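Long-range contacts in hypothetical protein TT0907 (Thermus thermophilus, PDB 1WDI), which probably transfers and isomerises the ribose moiety of S-adenosylmethionine onto the 7-aminomethyl group of preQ1 in tRNA, giving epoxyqueuosine: residues N61-I66 with L207-G212; P67-A72 with E81-R86; E231-P236 with V261-S266. All coordinates share one frame; numbering follows the deposited sequence.

Interaction 1. Residues N61-I66 with L207-G212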
ATOM      1  N   ASN A  61      -5.701  -3.999  -0.022  1.00 22.44           N
ATOM      2  CA  ASN A  61      -4.656  -4.248   0.949  1.00 26.58           C
ATOM      3  C   ASN A  61      -5.049  -3.491   2.214  1.00 27.67           C
ATOM      4  O   ASN A  61      -5.515  -2.355   2.151  1.00 26.48           O
ATOM      5  CB  ASN A  61      -3.297  -3.763   0.432  1.00 28.27           C
ATOM      6  CG  ASN A  61      -2.958  -2.361   0.893  1.00 31.31           C
ATOM      7  OD1 ASN A  61      -2.640  -2.139   2.063  1.00 32.37           O
ATOM      8  ND2 ASN A  61      -3.024  -1.402  -0.029  1.00 32.72           N
ATOM      9  N   GLU A  62      -4.910  -4.140   3.359  1.00 30.66           N
ATOM     10  CA  GLU A  62      -5.199  -3.487   4.626  1.00 33.57           C
ATOM     11  C   GLU A  62      -3.918  -3.606   5.428  1.00 33.95           C
ATOM     12  O   GLU A  62      -3.455  -4.708   5.707  1.00 32.06           O
ATOM     13  CB  GLU A  62      -6.363  -4.162   5.361  1.00 35.00           C
ATOM     14  CG  GLU A  62      -6.281  -5.674   5.467  1.00 41.14           C
ATOM     15  CD  GLU A  62      -7.370  -6.250   6.358  1.00 43.35           C
ATOM     16  OE1 GLU A  62      -8.528  -5.784   6.271  1.00 46.38           O
ATOM     17  OE2 GLU A  62      -7.071  -7.175   7.140  1.00 45.60           O
ATOM     18  N   SER A  63      -3.334  -2.464   5.767  1.00 36.02           N
ATOM     19  CA  SER A  63      -2.091  -2.442   6.523  1.00 39.55           C
ATOM     20  C   SER A  63      -2.248  -2.996   7.929  1.00 40.10           C
ATOM     21  O   SER A  63      -3.215  -2.691   8.627  1.00 40.23           O
ATOM     22  CB  SER A  63      -1.545  -1.013   6.597  1.00 40.07           C
ATOM     23  OG  SER A  63      -1.146  -0.556   5.316  1.00 44.39           O
ATOM     24  N   LYS A  64      -1.291  -3.825   8.331  1.00 40.84           N
ATOM     25  CA  LYS A  64      -1.289  -4.411   9.664  1.00 42.45           C
ATOM     26  C   LYS A  64       0.030  -4.021  10.313  1.00 42.97           C
ATOM     27  O   LYS A  64       1.108  -4.287   9.772  1.00 41.05           O
ATOM     28  CB  LYS A  64      -1.402  -5.932   9.589  1.00 45.01           C
ATOM     29  CG  LYS A  64      -1.353  -6.630  10.937  1.00 49.46           C
ATOM     30  CD  LYS A  64      -1.377  -8.141  10.766  1.00 52.01           C
ATOM     31  CE  LYS A  64      -1.307  -8.859  12.103  1.00 53.91           C
ATOM     32  NZ  LYS A  64      -1.344 -10.341  11.927  1.00 53.30           N
ATOM     33  N   VAL A  65      -0.057  -3.378  11.471  1.00 43.19           N
ATOM     34  CA  VAL A  65       1.136  -2.943  12.171  1.00 44.12           C
ATOM     35  C   VAL A  65       1.816  -4.087  12.905  1.00 44.87           C
ATOM     36  O   VAL A  65       1.165  -4.902  13.560  1.00 44.73           O
ATOM     37  CB  VAL A  65       0.810  -1.820  13.185  1.00 44.75           C
ATOM     38  CG1 VAL A  65       2.071  -1.401  13.928  1.00 44.06           C
ATOM     39  CG2 VAL A  65       0.205  -0.627  12.457  1.00 45.01           C
ATOM     40  N   ILE A  66       3.134  -4.148  12.771  1.00 45.46           N
ATOM     41  CA  ILE A  66       3.933  -5.161  13.441  1.00 48.21           C
ATOM     42  C   ILE A  66       4.813  -4.428  14.453  1.00 48.69           C
ATOM     43  O   ILE A  66       5.814  -3.815  14.087  1.00 48.20           O
ATOM     44  CB  ILE A  66       4.820  -5.935  12.440  1.00 49.18           C
ATOM     45  CG1 ILE A  66       3.937  -6.786  11.521  1.00 49.68           C
ATOM     46  CG2 ILE A  66       5.818  -6.814  13.190  1.00 48.39           C
ATOM     47  CD1 ILE A  66       4.711  -7.643  10.545  1.00 50.17           C
ATOM     48  N   LEU A 207      -5.817  -8.583   1.397  1.00 21.13           N
ATOM     49  CA  LEU A 207      -4.550  -9.205   1.762  1.00 22.60           C
ATOM     50  C   LEU A 207      -3.905  -8.220   2.737  1.00 24.86           C
ATOM     51  O   LEU A 207      -4.377  -7.086   2.889  1.00 23.79           O
ATOM     52  CB  LEU A 207      -3.657  -9.449   0.539  1.00 21.91           C
ATOM     53  CG  LEU A 207      -3.356  -8.332  -0.463  1.00 20.94           C
ATOM     54  CD1 LEU A 207      -2.343  -7.354   0.109  1.00 23.05           C
ATOM     55  CD2 LEU A 207      -2.818  -8.967  -1.734  1.00 22.12           C
ATOM     56  N   THR A 208      -2.830  -8.640   3.389  1.00 25.79           N
ATOM     57  CA  THR A 208      -2.182  -7.795   4.383  1.00 28.98           C
ATOM     58  C   THR A 208      -0.793  -7.273   4.043  1.00 30.08           C
ATOM     59  O   THR A 208       0.085  -8.028   3.639  1.00 32.12           O
ATOM     60  CB  THR A 208      -2.064  -8.550   5.726  1.00 29.91           C
ATOM     61  OG1 THR A 208      -3.339  -9.092   6.091  1.00 33.17           O
ATOM     62  CG2 THR A 208      -1.585  -7.620   6.814  1.00 30.36           C
ATOM     63  N   LEU A 209      -0.601  -5.970   4.219  1.00 30.85           N
ATOM     64  CA  LEU A 209       0.701  -5.357   4.005  1.00 32.48           C
ATOM     65  C   LEU A 209       1.257  -5.147   5.415  1.00 31.89           C
ATOM     66  O   LEU A 209       0.619  -4.493   6.237  1.00 32.53           O
ATOM     67  CB  LEU A 209       0.571  -3.997   3.308  1.00 32.24           C
ATOM     68  CG  LEU A 209       1.878  -3.196   3.251  1.00 34.17           C
ATOM     69  CD1 LEU A 209       2.904  -3.946   2.409  1.00 35.28           C
ATOM     70  CD2 LEU A 209       1.628  -1.812   2.676  1.00 35.88           C
ATOM     71  N   HIS A 210       2.420  -5.716   5.709  1.00 32.09           N
ATOM     72  CA  HIS A 210       3.008  -5.545   7.037  1.00 33.70           C
ATOM     73  C   HIS A 210       3.747  -4.215   7.128  1.00 33.37           C
ATOM     74  O   HIS A 210       4.575  -3.906   6.277  1.00 34.22           O
ATOM     75  CB  HIS A 210       3.987  -6.681   7.359  1.00 33.54           C
ATOM     76  CG  HIS A 210       3.342  -8.028   7.463  1.00 34.40           C
ATOM     77  ND1 HIS A 210       2.171  -8.241   8.154  1.00 36.11           N
ATOM     78  CD2 HIS A 210       3.727  -9.237   6.992  1.00 35.24           C
ATOM     79  CE1 HIS A 210       1.860  -9.525   8.107  1.00 35.08           C
ATOM     80  NE2 HIS A 210       2.789 -10.151   7.408  1.00 36.95           N
ATOM     81  N   VAL A 211       3.434  -3.429   8.153  1.00 34.85           N
ATOM     82  CA  VAL A 211       4.089  -2.141   8.364  1.00 37.12           C
ATOM     83  C   VAL A 211       4.431  -2.005   9.840  1.00 38.41           C
ATOM     84  O   VAL A 211       4.039  -2.839  10.653  1.00 38.29           O
ATOM     85  CB  VAL A 211       3.178  -0.947   7.976  1.00 36.97           C
ATOM     86  CG1 VAL A 211       2.655  -1.121   6.556  1.00 38.11           C
ATOM     87  CG2 VAL A 211       2.033  -0.814   8.973  1.00 35.71           C
ATOM     88  N   GLY A 212       5.158  -0.949  10.185  1.00 41.18           N
ATOM     89  CA  GLY A 212       5.515  -0.733  11.575  1.00 43.24           C
ATOM     90  C   GLY A 212       6.947  -1.095  11.915  1.00 44.84           C
ATOM     91  O   GLY A 212       7.643  -1.705  11.107  1.00 44.31           O
TER

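Interaction 2. Residues P67-A72 with E81-R86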
ATOM      1  N   PRO A  67       4.425  -4.461  15.740  1.00 50.15           N
ATOM      2  CA  PRO A  67       5.161  -3.806  16.826  1.00 50.96           C
ATOM      3  C   PRO A  67       6.604  -4.288  16.957  1.00 52.06           C
ATOM      4  O   PRO A  67       6.987  -5.296  16.368  1.00 51.72           O
ATOM      5  CB  PRO A  67       4.331  -4.149  18.061  1.00 50.82           C
ATOM      6  CG  PRO A  67       2.945  -4.247  17.513  1.00 52.04           C
ATOM      7  CD  PRO A  67       3.165  -5.036  16.243  1.00 50.41           C
ATOM      8  N   ALA A  68       7.394  -3.561  17.742  1.00 54.58           N
ATOM      9  CA  ALA A  68       8.794  -3.909  17.954  1.00 55.72           C
ATOM     10  C   ALA A  68       9.057  -4.312  19.401  1.00 56.25           C
ATOM     11  O   ALA A  68       8.680  -3.605  20.333  1.00 55.62           O
ATOM     12  CB  ALA A  68       9.684  -2.736  17.576  1.00 55.98           C
ATOM     13  N   ARG A  69       9.706  -5.459  19.575  1.00 57.71           N
ATOM     14  CA  ARG A  69      10.038  -5.970  20.900  1.00 58.91           C
ATOM     15  C   ARG A  69      11.323  -5.292  21.360  1.00 58.29           C
ATOM     16  O   ARG A  69      12.407  -5.597  20.863  1.00 58.02           O
ATOM     17  CB  ARG A  69      10.251  -7.484  20.838  1.00 60.29           C
ATOM     18  CG  ARG A  69      10.343  -8.171  22.191  1.00 63.19           C
ATOM     19  CD  ARG A  69       9.003  -8.145  22.914  1.00 65.56           C
ATOM     20  NE  ARG A  69       8.992  -9.030  24.076  1.00 67.35           N
ATOM     21  CZ  ARG A  69       7.926  -9.254  24.836  1.00 68.17           C
ATOM     22  NH1 ARG A  69       6.775  -8.654  24.559  1.00 68.65           N
ATOM     23  NH2 ARG A  69       8.007 -10.081  25.870  1.00 68.74           N
ATOM     24  N   LEU A  70      11.202  -4.364  22.303  1.00 58.06           N
ATOM     25  CA  LEU A  70      12.371  -3.652  22.804  1.00 57.12           C
ATOM     26  C   LEU A  70      12.598  -3.880  24.293  1.00 56.85           C
ATOM     27  O   LEU A  70      11.650  -3.981  25.072  1.00 56.16           O
ATOM     28  CB  LEU A  70      12.235  -2.154  22.522  1.00 57.00           C
ATOM     29  CG  LEU A  70      12.131  -1.741  21.050  1.00 56.02           C
ATOM     30  CD1 LEU A  70      12.020  -0.228  20.955  1.00 54.25           C
ATOM     31  CD2 LEU A  70      13.349  -2.234  20.285  1.00 55.85           C
ATOM     32  N   LEU A  71      13.866  -3.966  24.677  1.00 56.71           N
ATOM     33  CA  LEU A  71      14.238  -4.171  26.070  1.00 57.00           C
ATOM     34  C   LEU A  71      14.998  -2.949  26.571  1.00 56.64           C
ATOM     35  O   LEU A  71      16.014  -2.557  25.993  1.00 55.74           O
ATOM     36  CB  LEU A  71      15.110  -5.426  26.218  1.00 57.36           C
ATOM     37  CG  LEU A  71      16.462  -5.479  25.495  1.00 57.97           C
ATOM     38  CD1 LEU A  71      17.223  -6.716  25.946  1.00 58.49           C
ATOM     39  CD2 LEU A  71      16.259  -5.501  23.985  1.00 59.23           C
ATOM     40  N   ALA A  72      14.498  -2.346  27.644  1.00 56.33           N
ATOM     41  CA  ALA A  72      15.135  -1.165  28.209  1.00 57.09           C
ATOM     42  C   ALA A  72      15.651  -1.415  29.624  1.00 57.39           C
ATOM     43  O   ALA A  72      15.834  -2.561  30.042  1.00 57.56           O
ATOM     44  CB  ALA A  72      14.155   0.007  28.204  1.00 56.48           C
ATOM     45  N   GLU A  81       9.837  -3.506  29.427  1.00 76.09           N
ATOM     46  CA  GLU A  81       9.609  -3.871  28.037  1.00 76.40           C
ATOM     47  C   GLU A  81       9.044  -2.685  27.273  1.00 75.98           C
ATOM     48  O   GLU A  81       8.346  -1.845  27.842  1.00 75.96           O
ATOM     49  CB  GLU A  81       8.634  -5.048  27.946  1.00 77.79           C
ATOM     50  CG  GLU A  81       9.184  -6.358  28.483  1.00 79.54           C
ATOM     51  CD  GLU A  81       8.203  -7.505  28.332  1.00 80.78           C
ATOM     52  OE1 GLU A  81       7.741  -7.745  27.196  1.00 81.03           O
ATOM     53  OE2 GLU A  81       7.898  -8.170  29.346  1.00 81.53           O
ATOM     54  N   ILE A  82       9.354  -2.615  25.984  1.00 75.53           N
ATOM     55  CA  ILE A  82       8.864  -1.530  25.148  1.00 75.75           C
ATOM     56  C   ILE A  82       8.378  -2.043  23.800  1.00 75.98           C
ATOM     57  O   ILE A  82       9.177  -2.360  22.920  1.00 75.16           O
ATOM     58  CB  ILE A  82       9.958  -0.471  24.894  1.00 75.62           C
ATOM     59  CG1 ILE A  82      10.409   0.146  26.221  1.00 75.37           C
ATOM     60  CG2 ILE A  82       9.423   0.609  23.959  1.00 75.15           C
ATOM     61  CD1 ILE A  82      11.485   1.203  26.072  1.00 74.31           C
ATOM     62  N   LEU A  83       7.061  -2.131  23.650  1.00 76.76           N
ATOM     63  CA  LEU A  83       6.467  -2.583  22.401  1.00 77.63           C
ATOM     64  C   LEU A  83       6.198  -1.378  21.516  1.00 77.98           C
ATOM     65  O   LEU A  83       5.114  -0.797  21.552  1.00 78.03           O
ATOM     66  CB  LEU A  83       5.159  -3.332  22.665  1.00 77.99           C
ATOM     67  CG  LEU A  83       5.292  -4.734  23.261  1.00 77.90           C
ATOM     68  CD1 LEU A  83       3.910  -5.306  23.538  1.00 78.05           C
ATOM     69  CD2 LEU A  83       6.059  -5.628  22.295  1.00 77.67           C
ATOM     70  N   LEU A  84       7.201  -0.998  20.733  1.00 78.86           N
ATOM     71  CA  LEU A  84       7.084   0.139  19.833  1.00 80.43           C
ATOM     72  C   LEU A  84       6.061  -0.212  18.756  1.00 82.10           C
ATOM     73  O   LEU A  84       6.291  -1.109  17.945  1.00 82.01           O
ATOM     74  CB  LEU A  84       8.444   0.438  19.198  1.00 79.31           C
ATOM     75  CG  LEU A  84       8.624   1.795  18.520  1.00 78.89           C
ATOM     76  CD1 LEU A  84       8.449   2.903  19.547  1.00 78.57           C
ATOM     77  CD2 LEU A  84      10.003   1.872  17.887  1.00 78.75           C
ATOM     78  N   VAL A  85       4.933   0.494  18.751  1.00 84.15           N
ATOM     79  CA  VAL A  85       3.879   0.225  17.780  1.00 86.31           C
ATOM     80  C   VAL A  85       3.905   1.097  16.526  1.00 88.15           C
ATOM     81  O   VAL A  85       4.030   0.581  15.417  1.00 88.05           O
ATOM     82  CB  VAL A  85       2.479   0.336  18.432  1.00 86.22           C
ATOM     83  CG1 VAL A  85       2.333  -0.713  19.522  1.00 86.17           C
ATOM     84  CG2 VAL A  85       2.275   1.722  19.010  1.00 86.01           C
ATOM     85  N   ARG A  86       3.788   2.411  16.693  1.00 90.56           N
ATOM     86  CA  ARG A  86       3.784   3.304  15.539  1.00 93.24           C
ATOM     87  C   ARG A  86       4.068   4.756  15.918  1.00 94.63           C
ATOM     88  O   ARG A  86       4.351   5.063  17.077  1.00 94.69           O
ATOM     89  CB  ARG A  86       2.428   3.211  14.830  1.00 94.17           C
ATOM     90  CG  ARG A  86       2.389   3.816  13.435  1.00 95.65           C
ATOM     91  CD  ARG A  86       3.311   3.073  12.482  1.00 96.68           C
ATOM     92  NE  ARG A  86       3.224   3.594  11.121  1.00 97.58           N
ATOM     93  CZ  ARG A  86       3.914   3.115  10.090  1.00 97.77           C
ATOM     94  NH1 ARG A  86       4.748   2.100  10.264  1.00 98.15           N
ATOM     95  NH2 ARG A  86       3.769   3.651   8.887  1.00 98.10           N
TER

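Interaction 3. Residues E231-P236 with V261-S266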
ATOM      1  N   GLU A 231       8.784  -5.198   0.176  1.00 47.32           N
ATOM      2  CA  GLU A 231       7.413  -5.129   0.664  1.00 42.96           C
ATOM      3  C   GLU A 231       6.991  -6.441   1.322  1.00 39.29           C
ATOM      4  O   GLU A 231       6.769  -7.440   0.641  1.00 36.02           O
ATOM      5  CB  GLU A 231       6.461  -4.806  -0.495  1.00 44.17           C
ATOM      6  CG  GLU A 231       4.983  -4.759  -0.116  1.00 44.04           C
ATOM      7  CD  GLU A 231       4.075  -4.516  -1.316  1.00 46.02           C
ATOM      8  OE1 GLU A 231       4.303  -3.524  -2.044  1.00 45.68           O
ATOM      9  OE2 GLU A 231       3.133  -5.312  -1.530  1.00 43.09           O
ATOM     10  N   PRO A 232       6.897  -6.455   2.661  1.00 37.06           N
ATOM     11  CA  PRO A 232       6.492  -7.660   3.391  1.00 34.67           C
ATOM     12  C   PRO A 232       4.966  -7.709   3.423  1.00 31.77           C
ATOM     13  O   PRO A 232       4.319  -6.717   3.745  1.00 32.93           O
ATOM     14  CB  PRO A 232       7.111  -7.446   4.768  1.00 35.47           C
ATOM     15  CG  PRO A 232       6.975  -5.963   4.952  1.00 38.08           C
ATOM     16  CD  PRO A 232       7.372  -5.410   3.589  1.00 38.10           C
ATOM     17  N   TYR A 233       4.391  -8.859   3.093  1.00 28.32           N
ATOM     18  CA  TYR A 233       2.937  -8.987   3.061  1.00 26.48           C
ATOM     19  C   TYR A 233       2.476 -10.376   3.477  1.00 27.06           C
ATOM     20  O   TYR A 233       3.273 -11.301   3.607  1.00 24.85           O
ATOM     21  CB  TYR A 233       2.434  -8.717   1.640  1.00 24.94           C
ATOM     22  CG  TYR A 233       2.977  -9.718   0.643  1.00 22.83           C
ATOM     23  CD1 TYR A 233       2.394 -10.980   0.499  1.00 23.58           C
ATOM     24  CD2 TYR A 233       4.119  -9.430  -0.106  1.00 22.64           C
ATOM     25  CE1 TYR A 233       2.939 -11.935  -0.364  1.00 23.08           C
ATOM     26  CE2 TYR A 233       4.670 -10.370  -0.969  1.00 21.41           C
ATOM     27  CZ  TYR A 233       4.077 -11.621  -1.094  1.00 23.68           C
ATOM     28  OH  TYR A 233       4.624 -12.551  -1.951  1.00 21.76           O
ATOM     29  N   ALA A 234       1.171 -10.512   3.664  1.00 26.31           N
ATOM     30  CA  ALA A 234       0.590 -11.793   4.030  1.00 26.94           C
ATOM     31  C   ALA A 234      -0.715 -11.947   3.272  1.00 25.18           C
ATOM     32  O   ALA A 234      -1.531 -11.029   3.234  1.00 25.83           O
ATOM     33  CB  ALA A 234       0.343 -11.863   5.538  1.00 26.36           C
ATOM     34  N   ILE A 235      -0.896 -13.102   2.648  1.00 25.54           N
ATOM     35  CA  ILE A 235      -2.117 -13.369   1.912  1.00 24.81           C
ATOM     36  C   ILE A 235      -2.921 -14.446   2.630  1.00 25.49           C
ATOM     37  O   ILE A 235      -2.489 -15.593   2.729  1.00 25.19           O
ATOM     38  CB  ILE A 235      -1.822 -13.844   0.482  1.00 25.47           C
ATOM     39  CG1 ILE A 235      -1.027 -12.772  -0.271  1.00 25.75           C
ATOM     40  CG2 ILE A 235      -3.132 -14.157  -0.232  1.00 25.59           C
ATOM     41  CD1 ILE A 235      -0.721 -13.136  -1.691  1.00 27.46           C
ATOM     42  N   PRO A 236      -4.101 -14.080   3.154  1.00 24.94           N
ATOM     43  CA  PRO A 236      -4.968 -15.024   3.863  1.00 23.88           C
ATOM     44  C   PRO A 236      -5.316 -16.213   2.976  1.00 24.93           C
ATOM     45  O   PRO A 236      -5.428 -16.081   1.751  1.00 23.55           O
ATOM     46  CB  PRO A 236      -6.199 -14.179   4.195  1.00 24.23           C
ATOM     47  CG  PRO A 236      -5.619 -12.809   4.375  1.00 23.89           C
ATOM     48  CD  PRO A 236      -4.660 -12.716   3.206  1.00 23.79           C
ATOM     49  N   VAL A 261      -1.083  -5.322  -6.374  1.00 18.44           N
ATOM     50  CA  VAL A 261      -0.493  -5.891  -7.585  1.00 17.05           C
ATOM     51  C   VAL A 261       0.831  -6.601  -7.255  1.00 18.73           C
ATOM     52  O   VAL A 261       1.027  -7.765  -7.598  1.00 17.22           O
ATOM     53  CB  VAL A 261      -0.196  -4.799  -8.637  1.00 17.88           C
ATOM     54  CG1 VAL A 261       0.585  -5.402  -9.800  1.00 13.13           C
ATOM     55  CG2 VAL A 261      -1.503  -4.169  -9.132  1.00 16.19           C
ATOM     56  N   ARG A 262       1.729  -5.890  -6.581  1.00 19.15           N
ATOM     57  CA  ARG A 262       3.040  -6.445  -6.237  1.00 22.99           C
ATOM     58  C   ARG A 262       2.947  -7.696  -5.367  1.00 22.46           C
ATOM     59  O   ARG A 262       3.694  -8.651  -5.563  1.00 22.83           O
ATOM     60  CB  ARG A 262       3.885  -5.380  -5.526  1.00 23.99           C
ATOM     61  CG  ARG A 262       4.199  -4.155  -6.384  1.00 27.80           C
ATOM     62  CD  ARG A 262       4.823  -3.044  -5.549  1.00 31.34           C
ATOM     63  NE  ARG A 262       6.045  -3.487  -4.886  1.00 39.95           N
ATOM     64  CZ  ARG A 262       6.763  -2.738  -4.056  1.00 42.22           C
ATOM     65  NH1 ARG A 262       6.386  -1.496  -3.782  1.00 45.02           N
ATOM     66  NH2 ARG A 262       7.863  -3.233  -3.501  1.00 44.07           N
ATOM     67  N   ALA A 263       2.029  -7.693  -4.405  1.00 21.48           N
ATOM     68  CA  ALA A 263       1.875  -8.844  -3.530  1.00 20.10           C
ATOM     69  C   ALA A 263       1.341 -10.054  -4.295  1.00 20.33           C
ATOM     70  O   ALA A 263       1.917 -11.139  -4.213  1.00 20.51           O
ATOM     71  CB  ALA A 263       0.957  -8.502  -2.359  1.00 19.10           C
ATOM     72  N   LEU A 264       0.255  -9.873  -5.049  1.00 18.67           N
ATOM     73  CA  LEU A 264      -0.324 -10.981  -5.814  1.00 17.15           C
ATOM     74  C   LEU A 264       0.649 -11.565  -6.843  1.00 18.56           C
ATOM     75  O   LEU A 264       0.810 -12.785  -6.932  1.00 18.66           O
ATOM     76  CB  LEU A 264      -1.610 -10.539  -6.524  1.00 15.61           C
ATOM     77  CG  LEU A 264      -2.816 -10.195  -5.637  1.00 16.58           C
ATOM     78  CD1 LEU A 264      -3.985  -9.707  -6.507  1.00 15.45           C
ATOM     79  CD2 LEU A 264      -3.233 -11.437  -4.841  1.00 17.13           C
ATOM     80  N   GLU A 265       1.298 -10.706  -7.624  1.00 16.45           N
ATOM     81  CA  GLU A 265       2.235 -11.191  -8.633  1.00 17.86           C
ATOM     82  C   GLU A 265       3.452 -11.884  -8.004  1.00 17.56           C
ATOM     83  O   GLU A 265       3.960 -12.860  -8.540  1.00 18.94           O
ATOM     84  CB  GLU A 265       2.683 -10.037  -9.541  1.00 18.45           C
ATOM     85  CG  GLU A 265       1.564  -9.436 -10.418  1.00 16.97           C
ATOM     86  CD  GLU A 265       0.989 -10.415 -11.439  1.00 19.56           C
ATOM     87  OE1 GLU A 265       1.756 -11.228 -11.995  1.00 20.78           O
ATOM     88  OE2 GLU A 265      -0.231 -10.365 -11.713  1.00 19.74           O
ATOM     89  N   SER A 266       3.906 -11.385  -6.861  1.00 19.43           N
ATOM     90  CA  SER A 266       5.047 -11.986  -6.175  1.00 22.79           C
ATOM     91  C   SER A 266       4.697 -13.339  -5.547  1.00 22.83           C
ATOM     92  O   SER A 266       5.556 -14.211  -5.407  1.00 22.13           O
ATOM     93  CB  SER A 266       5.556 -11.049  -5.083  1.00 24.41           C
ATOM     94  OG  SER A 266       6.511 -11.714  -4.269  1.00 32.87           O
TER

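Interaction 1. Residues N61-I66 with L207-G212
The carbonyl oxygen of L209 is gripped from the strand 61-65. The amide K64 N donates to L209 O at 2.9 Å, nearly straight at 169°, and the CA-H of S63 adds a weaker contact to the same oxygen. The same pattern recurs along the pair. E62 N donates to L207 O at 3.0 Å, and V211 N donates to K64 O at 3.0 Å. I66 N closes the set on V211 O. The bond from L209 N to E62 O is long and weak.

N61, S63 and V65 share one face with L207, L209 and V211. There N61 CB lies 3.7 Å from L207 CD1, and the side chains of N61 and L209 run side by side. V65 CG2 meets V211 CG2 at 3.9 Å. Helix 258-266 packs on this face against N61, L207 and L209.

The other face carries E62, K64, T208 and H210. K64 CB presses on T208 CG2 at 3.3 Å, a tight carbon contact. T208 directs this methyl away from its own backbone N, which leaves OG1 beside that N. The H210 imidazole has I66 CD1 over one face, 3.4 Å from H210 CG, and K64 O at its edge. H210 ND1 is buried here without a polar partner in the model. Strand 231-235 hydrogen-bonds to T208 and H210 from beyond, so strand 207-211 is an inner one. The arrangement is a parallel strand pair within the mixed beta sheet of the QueA fold.

Interaction 2. Residues P67-A72 with E81-R86
L70 lays its side chain over I82 and L84 of the returning strand. L70 CB is 3.7 Å from I82 CB, and L70 CD1 reaches L84 CB at 4.0 Å. The motif is a beta hairpin formed by strands 57-73 and 79-84. A68-L84 and L70-I82 are its hydrogen-bonded pairs, and R69-L83 and L71-E81 its non-hydrogen-bonded ones.

Each hydrogen-bonded pair is held in both directions. A68 N donates to L84 O at 2.7 Å. L84 N returns to A68 O at 3.0 Å, in the carbonyl plane and on a lone pair. L70 N sits above the carbonyl plane of I82 O, while I82 N gives L70 O a bond of 2.8 Å.

A68, L70, I82 and L84 lie on one face. P213 packs against A68 and L84 there. On the other face the R69 chain bends at chi2 (68°), and its guanidinium comes beside L83 CD2, with E81 OE1 over one face of the guanidinium and the two planes 67° apart. The two charged groups probably attract, but the position of E81 OE1 is doubtful. Beyond the hairpin, L71 touches L111 of strand 107-111. Near the far end of the pair, A72 CB meets I82 CD1 at 3.6 Å.

Interaction 3. Residues E231-P236 with V261-S266
A263 CB sits over the face of the Y233 ring, 4.0 Å from its centroid and 17° off the ring normal. This CH-pi contact is the tight centre of a helix-on-sheet packing of the alpha/beta kind. Helix 261-266 lies across strand 231-235, with the axes of the two segments 69° apart and 9.3 Å at closest approach. E231, Y233 and I235 turn their side chains toward the helix. Y233 holds CG between its backbone N and carbonyl carbon, which brings the ring beneath A263.

Packing thins toward I235, where I235 CD1 reaches L264 CD2 only at 4.4 Å. The E231 end is close-packed but borders the partly exposed R262. E231 OE1 stands over one face of the R262 guanidinium, 3.3 Å from R262 NE. The two planes are 55° apart, and no N-H points at the oxygen. The pair is therefore held by charge alone. R262 NH2 has its stronger polar partner in H229 O.

L207 of the adjacent strand also touches A263, so the helix spans more than one strand. The hydroxyl end of the tyrosine shares a hydrogen bond with the helix: Y233 OH to S266 OG, 3.1 Å, with S266 OG at the ring edge, near its plane.

How the interactions relate
All three contacts involve one mixed sheet: interactions 1 and 2 pair its strands, and interaction 3 packs a helix on it. Interactions 1 and 2 use successive parts of strand 57-73, with centres about 17 Å apart. They meet where V65 CG1 packs on V85 O at 3.2 Å. Interaction 1 is closer to interaction 3, about 10 Å between centres. Strands 203-211 and 231-235 are neighbours there, with probable hydrogen bonds from A234 N to T208 O at 2.7 Å and from H210 N to P232 O at 2.9 Å. Interactions 2 and 3 do not touch. A citrate, probably from the crystallisation liquor, lies about 3 Å from the N61 side chain and may mark a pocket.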